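Local atomic coordinates of internalin (Listeria monocytogenes serotype 4b, PDB entry 4FMZ), a protein that probably takes part in adhesion to or invasion of host cells through a leucine-rich-repeat domain. Residues E190-L195 and T212-V217; T234-L239 and N253-I258; L68-L73 and L90-I95. All coordinates share one frame; numbering follows the deposited sequence. Where two conformers were deposited one is given.

How the interactions relate
Interactions 1 and 2 lie in loops on the outer side of the leucine-rich-repeat arc, after its strands, whereas interaction 3 joins two of the strands lining its inner side. The first two are neighbours, with centres about 13 Å apart, and they touch directly: Ile-214 O packs against Pro-238 CB at 3.3 Å, and Ile-214 CD1 meets Leu-239 CD2 at 3.8 Å. In both, an apolar side chain packs on the following coil and two waters bridge the backbones. Interaction 3 sits on the opposite side of the chain's centre, its centre about 35 Å from that of interaction 1 and about 43 Å from that of interaction 2, and has no contact with either.

Interaction 1: E190-L195 and T212-V217; sequences EDISPL and TDITPV
Ile-192 reaches from its own turn onto the 212-217 turn and meets Pro-216 almost at a right angle. From CB the side chain divides. With chi1 at 52°, CG1 stands between the backbone N and the carbonyl carbon, the crowded position, and this sends the longer branch across the contact. CG1 lies 3.6 Å from Asp-213 O and also rests on Pro-216 CG, at 3.8 Å. The terminal CD1 also touches Pro-216 CG and goes on to Val-217 CG2, 4.0 Å away. Pro-216 in turn drives its CG against Ile-192 O at 3.3 Å, the closest approach between the segments. This is the stacking of successive coils in a leucine-rich-repeat solenoid, where each coil sets an aliphatic side chain on the next; here Ile-192 lies mainly on Pro-216 and only loosely on its own counterpart, Ile-214. Water takes over where the backbones stand too far apart to pair. One water accepts from Ile-192 N at 2.9 Å and donates to Asp-213 O; a second joins Glu-190 O to Thr-212 N in the same manner. Each turn is braced internally by an Asx turn: Asp-191 OD1 receives Ser-193 N at 2.9 Å together with the Ser-193 hydroxyl, and Asp-213 OD1 grips both N and OG1 of Thr-215. The carboxylate of Glu-190 turns to Lys-168 in a salt bridge.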
loop_
_atom_site.group_PDB
_atom_site.type_symbol
_atom_site.label_atom_id
_atom_site.label_comp_id
_atom_site.label_asym_id
_atom_site.label_seq_id
_atom_site.Cartn_x
_atom_site.Cartn_y
_atom_site.Cartn_z
ATOM N N GLU A 190 17.657 0.102 1.749
ATOM C CA GLU A 190 18.730 -0.835 2.099
ATOM C C GLU A 190 18.579 -1.329 3.536
ATOM O O GLU A 190 18.873 -2.489 3.826
ATOM C CB GLU A 190 20.107 -0.147 1.968
ATOM C CG GLU A 190 20.548 0.193 0.557
ATOM C CD GLU A 190 21.808 1.039 0.488
ATOM O OE1 GLU A 190 22.765 0.752 1.244
ATOM O OE2 GLU A 190 21.848 1.981 -0.335
ATOM N N ASP A 191 18.134 -0.416 4.429
ATOM C CA ASP A 191 18.063 -0.583 5.876
ATOM C C ASP A 191 16.672 -0.282 6.470
ATOM O O ASP A 191 16.199 0.872 6.449
ATOM C CB ASP A 191 19.119 0.355 6.495
ATOM C CG ASP A 191 19.269 0.344 8.004
ATOM O OD1 ASP A 191 18.623 -0.491 8.660
ATOM O OD2 ASP A 191 20.062 1.155 8.523
ATOM N N ILE A 192 16.048 -1.325 7.061
ATOM C CA ILE A 192 14.735 -1.182 7.712
ATOM C C ILE A 192 14.868 -1.246 9.260
ATOM O O ILE A 192 13.845 -1.271 9.951
ATOM C CB ILE A 192 13.677 -2.196 7.192
ATOM C CG1 ILE A 192 14.180 -3.670 7.236
ATOM C CG2 ILE A 192 13.144 -1.796 5.810
ATOM C CD1 ILE A 192 13.028 -4.742 7.288
ATOM N N SER A 193 16.108 -1.199 9.807
ATOM C CA SER A 193 16.335 -1.264 11.261
ATOM C C SER A 193 15.459 -0.258 12.073
ATOM O O SER A 193 14.957 -0.705 13.099
ATOM C CB SER A 193 17.810 -1.103 11.623
ATOM O OG SER A 193 18.333 0.148 11.207
ATOM N N PRO A 194 15.136 1.002 11.648
ATOM C CA PRO A 194 14.239 1.840 12.471
ATOM C C PRO A 194 12.811 1.296 12.606
ATOM O O PRO A 194 12.104 1.686 13.529
ATOM C CB PRO A 194 14.198 3.172 11.713
ATOM C CG PRO A 194 15.400 3.169 10.851
ATOM C CD PRO A 194 15.578 1.751 10.450
ATOM N N LEU A 195 12.395 0.380 11.721
ATOM C CA LEU A 195 11.039 -0.165 11.732
ATOM C C LEU A 195 10.787 -1.160 12.887
ATOM O O LEU A 195 9.651 -1.605 13.053
ATOM C CB LEU A 195 10.671 -0.791 10.364
ATOM C CG LEU A 195 10.720 0.162 9.141
ATOM C CD1 LEU A 195 10.032 -0.466 7.947
ATOM C CD2 LEU A 195 10.072 1.563 9.445
ATOM N N THR A 212 18.861 -6.236 3.160
ATOM C CA THR A 212 19.739 -7.377 3.457
ATOM C C THR A 212 19.413 -8.035 4.804
ATOM O O THR A 212 19.813 -9.179 5.033
ATOM C CB THR A 212 21.230 -6.938 3.465
ATOM O OG1 THR A 212 21.414 -5.880 4.409
ATOM C CG2 THR A 212 21.722 -6.488 2.104
ATOM N N ASP A 213 18.780 -7.285 5.720
ATOM C CA ASP A 213 18.529 -7.728 7.084
ATOM C C ASP A 213 17.086 -7.455 7.527
ATOM O O ASP A 213 16.635 -6.309 7.495
ATOM C CB ASP A 213 19.529 -7.006 8.012
ATOM C CG ASP A 213 19.506 -7.342 9.496
ATOM O OD1 ASP A 213 18.753 -8.257 9.893
ATOM O OD2 ASP A 213 20.261 -6.704 10.256
ATOM N N ILE A 214 16.388 -8.513 7.992
ATOM C CA ILE A 214 15.015 -8.395 8.474
ATOM C C ILE A 214 14.914 -8.545 10.014
ATOM O O ILE A 214 13.821 -8.806 10.516
ATOM C CB ILE A 214 14.033 -9.343 7.732
ATOM C CG1 ILE A 214 14.506 -10.823 7.738
ATOM C CG2 ILE A 214 13.753 -8.818 6.324
ATOM C CD1 ILE A 214 13.393 -11.854 7.489
ATOM N N THR A 215 16.021 -8.300 10.759
ATOM C CA THR A 215 16.021 -8.326 12.228
ATOM C C THR A 215 14.850 -7.463 12.817
ATOM O O THR A 215 14.134 -8.001 13.671
ATOM C CB THR A 215 17.389 -7.884 12.782
ATOM O OG1 THR A 215 18.346 -8.878 12.420
ATOM C CG2 THR A 215 17.401 -7.714 14.290
ATOM N N PRO A 216 14.560 -6.207 12.347
ATOM C CA PRO A 216 13.453 -5.434 12.957
ATOM C C PRO A 216 12.073 -6.098 12.890
ATOM O O PRO A 216 11.226 -5.791 13.727
ATOM C CB PRO A 216 13.445 -4.126 12.159
ATOM C CG PRO A 216 14.193 -4.432 10.924
ATOM C CD PRO A 216 15.266 -5.372 11.351
ATOM N N VAL A 217 11.859 -7.020 11.940
ATOM C CA VAL A 217 10.574 -7.707 11.741
ATOM C C VAL A 217 10.248 -8.611 12.973
ATOM O O VAL A 217 9.068 -8.802 13.272
ATOM C CB VAL A 217 10.542 -8.477 10.386
ATOM C CG1 VAL A 217 9.220 -9.199 10.177
ATOM C CG2 VAL A 217 10.816 -7.529 9.217
HETATM O O HOH W 1 19.357 -4.378 5.432
HETATM O O HOH W 2 17.563 -3.800 7.532
#

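Interaction 2: T234-L239 and N253-I258; sequences TDLSPL and NQISDI
Leu-236 and Ile-255 cross at about a right angle in the buried part of this contact, each offering two branches to the other. In Leu-236, CG lies opposite the carbonyl carbon (chi1 -67°) and CD1 continues the extended course (chi2 -172°), which spreads the two methyls over different partners. CD2 meets Ile-255 CD1 at 3.8 Å. CD1 touches Ile-255 CG2 at 3.9 Å and reaches beyond it to Ile-258 CG2, also 3.9 Å away; the side chains of Leu-236 and Ile-258 run side by side in the same direction. Ile-255 is arranged to receive the leucine: a chi1 of -62° sets CG1 beside its backbone N and CG2 beside its carbonyl carbon, and both branches face Leu-236.

Nearer the surface, Thr-234 and Gln-254 point the same way. The threonine methyl CG2, rather than its hydroxyl, is turned to the neighbour and lies 3.6 Å from Gln-254 CB, while Thr-234 CA makes a C-H...O contact with Gln-254 O at 3.5 Å. Just before Gln-254, Asn-253 bonds through ND2 to Ile-228 O and Ile-250 O and through OD1 to Ile-233 N, a rung of the asparagine ladder of leucine-rich repeats.

Two waters bridge the backbones. One links Thr-234 O to Ser-256 N; the other accepts from Leu-236 N at 2.8 Å and donates to Asp-257 O. Asp-235 closes an Asx turn with Ser-237 N, at 3.0 Å from OD1, and its OD2 takes the Ser-237 hydroxyl. Apolar branches and bridging waters thus join the coils beside the direct bonds of Asn-253 and of the Gln-254 backbone to Ile-233, which suggests that water serves peptide groups not spaced for direct pairing.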
loop_
_atom_site.group_PDB
_atom_site.type_symbol
_atom_site.label_atom_id
_atom_site.label_comp_id
_atom_site.label_asym_id
_atom_site.label_seq_id
_atom_site.Cartn_x
_atom_site.Cartn_y
_atom_site.Cartn_z
ATOM N N THR A 234 19.084 -13.119 3.463
ATOM C CA THR A 234 19.715 -14.429 3.595
ATOM C C THR A 234 19.167 -15.154 4.824
ATOM O O THR A 234 18.886 -16.348 4.749
ATOM C CB THR A 234 21.254 -14.301 3.675
ATOM O OG1 THR A 234 21.593 -13.433 4.760
ATOM C CG2 THR A 234 21.863 -13.742 2.409
ATOM N N ASP A 235 19.005 -14.421 5.950
ATOM C CA ASP A 235 18.622 -14.964 7.245
ATOM C C ASP A 235 17.156 -14.725 7.593
ATOM O O ASP A 235 16.725 -13.583 7.753
ATOM C CB ASP A 235 19.545 -14.388 8.341
ATOM C CG ASP A 235 19.329 -14.955 9.732
ATOM O OD1 ASP A 235 18.689 -16.019 9.851
ATOM O OD2 ASP A 235 19.804 -14.334 10.701
ATOM N N LEU A 236 16.425 -15.834 7.796
ATOM C CA LEU A 236 15.007 -15.855 8.148
ATOM C C LEU A 236 14.749 -16.006 9.649
ATOM O O LEU A 236 13.591 -15.921 10.048
ATOM C CB LEU A 236 14.279 -16.997 7.409
ATOM C CG LEU A 236 14.144 -16.902 5.893
ATOM C CD1 LEU A 236 13.240 -17.993 5.371
ATOM C CD2 LEU A 236 13.596 -15.549 5.475
ATOM N N SER A 237 15.796 -16.214 10.479
ATOM C CA SER A 237 15.666 -16.401 11.937
ATOM C C SER A 237 14.793 -15.294 12.609
ATOM O O SER A 237 13.999 -15.670 13.475
ATOM C CB SER A 237 17.030 -16.555 12.622
ATOM O OG SER A 237 17.783 -15.353 12.705
ATOM N N PRO A 238 14.774 -13.994 12.170
ATOM C CA PRO A 238 13.858 -13.017 12.810
ATOM C C PRO A 238 12.355 -13.337 12.671
ATOM O O PRO A 238 11.558 -12.756 13.391
ATOM C CB PRO A 238 14.187 -11.707 12.086
ATOM C CG PRO A 238 15.590 -11.882 11.620
ATOM C CD PRO A 238 15.617 -13.312 11.162
ATOM N N LEU A 239 11.964 -14.267 11.775
ATOM C CA LEU A 239 10.554 -14.644 11.581
ATOM C C LEU A 239 10.114 -15.778 12.508
ATOM O O LEU A 239 8.919 -16.049 12.598
ATOM C CB LEU A 239 10.297 -15.099 10.108
ATOM C CG LEU A 239 10.755 -14.192 8.970
ATOM C CD1 LEU A 239 10.445 -14.830 7.618
ATOM C CD2 LEU A 239 10.109 -12.814 9.064
ATOM N N ASN A 253 15.294 -13.900 -3.294
ATOM C CA ASN A 253 16.203 -13.427 -2.253
ATOM C C ASN A 253 17.462 -14.314 -2.278
ATOM O O ASN A 253 17.724 -14.939 -3.307
ATOM C CB ASN A 253 15.502 -13.407 -0.887
ATOM C CG ASN A 253 14.740 -12.136 -0.667
ATOM O OD1 ASN A 253 15.326 -11.083 -0.470
ATOM N ND2 ASN A 253 13.418 -12.198 -0.714
ATOM N N GLN A 254 18.237 -14.360 -1.177
ATOM C CA GLN A 254 19.457 -15.171 -1.099
ATOM C C GLN A 254 19.354 -16.157 0.076
ATOM O O GLN A 254 20.325 -16.393 0.778
ATOM C CB GLN A 254 20.691 -14.254 -0.974
ATOM C CG GLN A 254 21.028 -13.481 -2.253
ATOM C CD GLN A 254 21.980 -12.331 -2.020
ATOM O OE1 GLN A 254 23.045 -12.474 -1.409
ATOM N NE2 GLN A 254 21.636 -11.167 -2.550
ATOM N N ILE A 255 18.168 -16.734 0.282
ATOM C CA ILE A 255 17.893 -17.670 1.375
ATOM C C ILE A 255 18.351 -19.082 1.007
ATOM O O ILE A 255 18.018 -19.565 -0.077
ATOM C CB ILE A 255 16.368 -17.633 1.692
ATOM C CG1 ILE A 255 15.923 -16.224 2.156
ATOM C CG2 ILE A 255 15.933 -18.730 2.691
ATOM C CD1 ILE A 255 14.471 -15.924 1.822
ATOM N N SER A 256 19.067 -19.755 1.919
ATOM C CA SER A 256 19.480 -21.145 1.697
ATOM C C SER A 256 18.954 -22.044 2.810
ATOM O O SER A 256 19.035 -23.266 2.701
ATOM C CB SER A 256 21.000 -21.273 1.579
ATOM O OG SER A 256 21.674 -20.754 2.708
ATOM N N ASP A 257 18.390 -21.440 3.863
ATOM C CA ASP A 257 17.899 -22.144 5.040
ATOM C C ASP A 257 16.530 -21.591 5.450
ATOM O O ASP A 257 16.392 -20.385 5.679
ATOM C CB ASP A 257 18.942 -21.985 6.184
ATOM C CG ASP A 257 18.671 -22.692 7.499
ATOM O OD1 ASP A 257 17.520 -23.100 7.731
ATOM O OD2 ASP A 257 19.606 -22.785 8.322
ATOM N N ILE A 258 15.531 -22.488 5.583
ATOM C CA ILE A 258 14.181 -22.103 5.991
ATOM C C ILE A 258 13.769 -22.750 7.340
ATOM O O ILE A 258 12.570 -22.786 7.627
ATOM C CB ILE A 258 13.115 -22.384 4.883
ATOM C CG1 ILE A 258 13.012 -23.891 4.515
ATOM C CG2 ILE A 258 13.330 -21.491 3.663
ATOM C CD1 ILE A 258 11.591 -24.337 4.024
HETATM O O HOH W 3 19.514 -18.808 4.653
HETATM O O HOH W 4 17.390 -18.461 7.405
#

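Interaction 3: L68-L73 and L90-I95; sequences LEYLNL and LTNLYI
Tyr-70 has its ring opposite the backbone N (chi1 -179°), whereas Tyr-94 swings CG to the side of its own N (chi1 -49°), and the two rings converge although they lie two strand positions apart in register. They form a T-shaped pair, centroids 5.4 Å apart and planes at 66°, in which CE2 at the edge of Tyr-94 comes over one face of Tyr-70, 3.7 Å from CZ. Asn-92 CB packs obliquely against the same ring, 3.7 Å from CD2. Its amide holds Tyr-94 in turn: Asn-92 ND2 donates to Tyr-94 OH at 2.9 Å, and the hydroxyl also bonds to Glu-114. In the backbone, Glu-69 O accepts from both Thr-91 N and Asn-92 N, and three further bonds carry the parallel pairing on to Leu-73. The other side of the strands is aliphatic, with Leu-71 CD2 against Leu-93 CD1 at 3.8 Å and Leu-90 tucked beside Leu-68. Leucines behind short parallel strands, with variable residues (here aromatic and polar) in front, mark the concave face of a leucine-rich-repeat solenoid, with which the relatives InlA and InlB bind host receptors; whether it does so here is not established.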
loop_
_atom_site.group_PDB
_atom_site.type_symbol
_atom_site.label_atom_id
_atom_site.label_comp_id
_atom_site.label_asym_id
_atom_site.label_seq_id
_atom_site.Cartn_x
_atom_site.Cartn_y
_atom_site.Cartn_z
ATOM N N LEU A 68 -17.610 21.324 2.868
ATOM C CA LEU A 68 -17.096 20.104 2.241
ATOM C C LEU A 68 -16.204 19.347 3.206
ATOM O O LEU A 68 -15.276 19.925 3.783
ATOM C CB LEU A 68 -16.330 20.444 0.954
ATOM C CG LEU A 68 -16.035 19.320 -0.027
ATOM C CD1 LEU A 68 -17.324 18.767 -0.658
ATOM C CD2 LEU A 68 -15.110 19.815 -1.111
ATOM N N GLU A 69 -16.511 18.054 3.390
ATOM C CA GLU A 69 -15.783 17.145 4.278
ATOM C C GLU A 69 -15.109 16.037 3.487
ATOM O O GLU A 69 -14.064 15.535 3.887
ATOM C CB GLU A 69 -16.748 16.500 5.283
ATOM C CG GLU A 69 -17.397 17.442 6.287
ATOM C CD GLU A 69 -18.450 16.775 7.156
ATOM O OE1 GLU A 69 -18.436 15.527 7.275
ATOM O OE2 GLU A 69 -19.288 17.503 7.731
ATOM N N TYR A 70 -15.740 15.630 2.380
ATOM C CA TYR A 70 -15.289 14.528 1.547
ATOM C C TYR A 70 -15.195 14.994 0.096
ATOM O O TYR A 70 -16.175 15.453 -0.484
ATOM C CB TYR A 70 -16.272 13.353 1.722
ATOM C CG TYR A 70 -15.992 12.080 0.953
ATOM C CD1 TYR A 70 -16.167 12.024 -0.428
ATOM C CD2 TYR A 70 -15.722 10.888 1.622
ATOM C CE1 TYR A 70 -16.006 10.833 -1.131
ATOM C CE2 TYR A 70 -15.561 9.690 0.928
ATOM C CZ TYR A 70 -15.684 9.671 -0.450
ATOM O OH TYR A 70 -15.542 8.494 -1.137
ATOM N N LEU A 71 -14.002 14.880 -0.482
ATOM C CA LEU A 71 -13.764 15.314 -1.843
ATOM C C LEU A 71 -12.927 14.301 -2.581
ATOM O O LEU A 71 -11.806 14.006 -2.160
ATOM C CB LEU A 71 -13.081 16.699 -1.853
ATOM C CG LEU A 71 -12.669 17.228 -3.231
ATOM C CD1 LEU A 71 -13.881 17.492 -4.122
ATOM C CD2 LEU A 71 -11.833 18.462 -3.092
ATOM N N ASN A 72 -13.474 13.773 -3.688
ATOM C CA ASN A 72 -12.792 12.807 -4.532
ATOM C C ASN A 72 -12.615 13.387 -5.945
ATOM O O ASN A 72 -13.575 13.479 -6.717
ATOM C CB ASN A 72 -13.552 11.471 -4.554
ATOM C CG ASN A 72 -12.958 10.421 -5.458
ATOM O OD1 ASN A 72 -11.987 10.642 -6.188
ATOM N ND2 ASN A 72 -13.578 9.260 -5.471
ATOM N N LEU A 73 -11.371 13.746 -6.278
ATOM C CA LEU A 73 -11.020 14.286 -7.588
ATOM C C LEU A 73 -9.959 13.400 -8.259
ATOM O O LEU A 73 -9.101 13.886 -9.010
ATOM C CB LEU A 73 -10.542 15.735 -7.475
ATOM C CG LEU A 73 -11.590 16.773 -7.061
ATOM C CD1 LEU A 73 -10.936 18.082 -6.757
ATOM C CD2 LEU A 73 -12.666 16.967 -8.157
ATOM N N LEU A 90 -12.406 19.613 5.603
ATOM C CA LEU A 90 -12.044 18.395 4.869
ATOM C C LEU A 90 -11.421 17.343 5.794
ATOM O O LEU A 90 -10.473 17.637 6.542
ATOM C CB LEU A 90 -11.072 18.687 3.705
ATOM C CG LEU A 90 -11.686 19.254 2.429
ATOM C CD1 LEU A 90 -10.587 19.698 1.478
ATOM C CD2 LEU A 90 -12.624 18.246 1.752
ATOM N N THR A 91 -11.990 16.126 5.745
ATOM C CA THR A 91 -11.525 14.964 6.499
ATOM C C THR A 91 -11.016 13.903 5.517
ATOM O O THR A 91 -10.071 13.187 5.845
ATOM C CB THR A 91 -12.621 14.401 7.421
ATOM O OG1 THR A 91 -13.735 13.972 6.638
ATOM C CG2 THR A 91 -13.056 15.389 8.506
ATOM N N ASN A 92 -11.650 13.796 4.324
ATOM C CA ASN A 92 -11.295 12.829 3.280
ATOM C C ASN A 92 -10.996 13.546 1.975
ATOM O O ASN A 92 -11.870 14.220 1.427
ATOM C CB ASN A 92 -12.411 11.790 3.076
ATOM C CG ASN A 92 -12.804 11.045 4.330
ATOM O OD1 ASN A 92 -13.204 11.625 5.346
ATOM N ND2 ASN A 92 -12.722 9.731 4.283
ATOM N N LEU A 93 -9.757 13.420 1.490
ATOM C CA LEU A 93 -9.333 14.076 0.256
ATOM C C LEU A 93 -8.594 13.082 -0.638
ATOM O O LEU A 93 -7.513 12.603 -0.269
ATOM C CB LEU A 93 -8.451 15.300 0.602
ATOM C CG LEU A 93 -7.858 16.117 -0.546
ATOM C CD1 LEU A 93 -8.944 16.638 -1.493
ATOM C CD2 LEU A 93 -7.076 17.289 0.007
ATOM N N TYR A 94 -9.185 12.773 -1.809
ATOM C CA TYR A 94 -8.642 11.811 -2.779
ATOM C C TYR A 94 -8.279 12.550 -4.051
ATOM O O TYR A 94 -9.160 12.921 -4.818
ATOM C CB TYR A 94 -9.665 10.687 -3.035
ATOM C CG TYR A 94 -10.205 10.097 -1.745
ATOM C CD1 TYR A 94 -9.389 9.329 -0.904
ATOM C CD2 TYR A 94 -11.498 10.378 -1.316
ATOM C CE1 TYR A 94 -9.868 8.806 0.300
ATOM C CE2 TYR A 94 -11.992 9.855 -0.115
ATOM C CZ TYR A 94 -11.172 9.065 0.692
ATOM O OH TYR A 94 -11.627 8.532 1.884
ATOM N N ILE A 95 -6.992 12.861 -4.225
ATOM C CA ILE A 95 -6.548 13.639 -5.381
ATOM C C ILE A 95 -5.393 12.959 -6.092
ATOM O O ILE A 95 -4.547 13.635 -6.680
ATOM C CB ILE A 95 -6.225 15.124 -5.037
ATOM C CG1 ILE A 95 -5.451 15.263 -3.708
ATOM C CG2 ILE A 95 -7.503 15.954 -5.042
ATOM C CD1 ILE A 95 -4.973 16.718 -3.358
#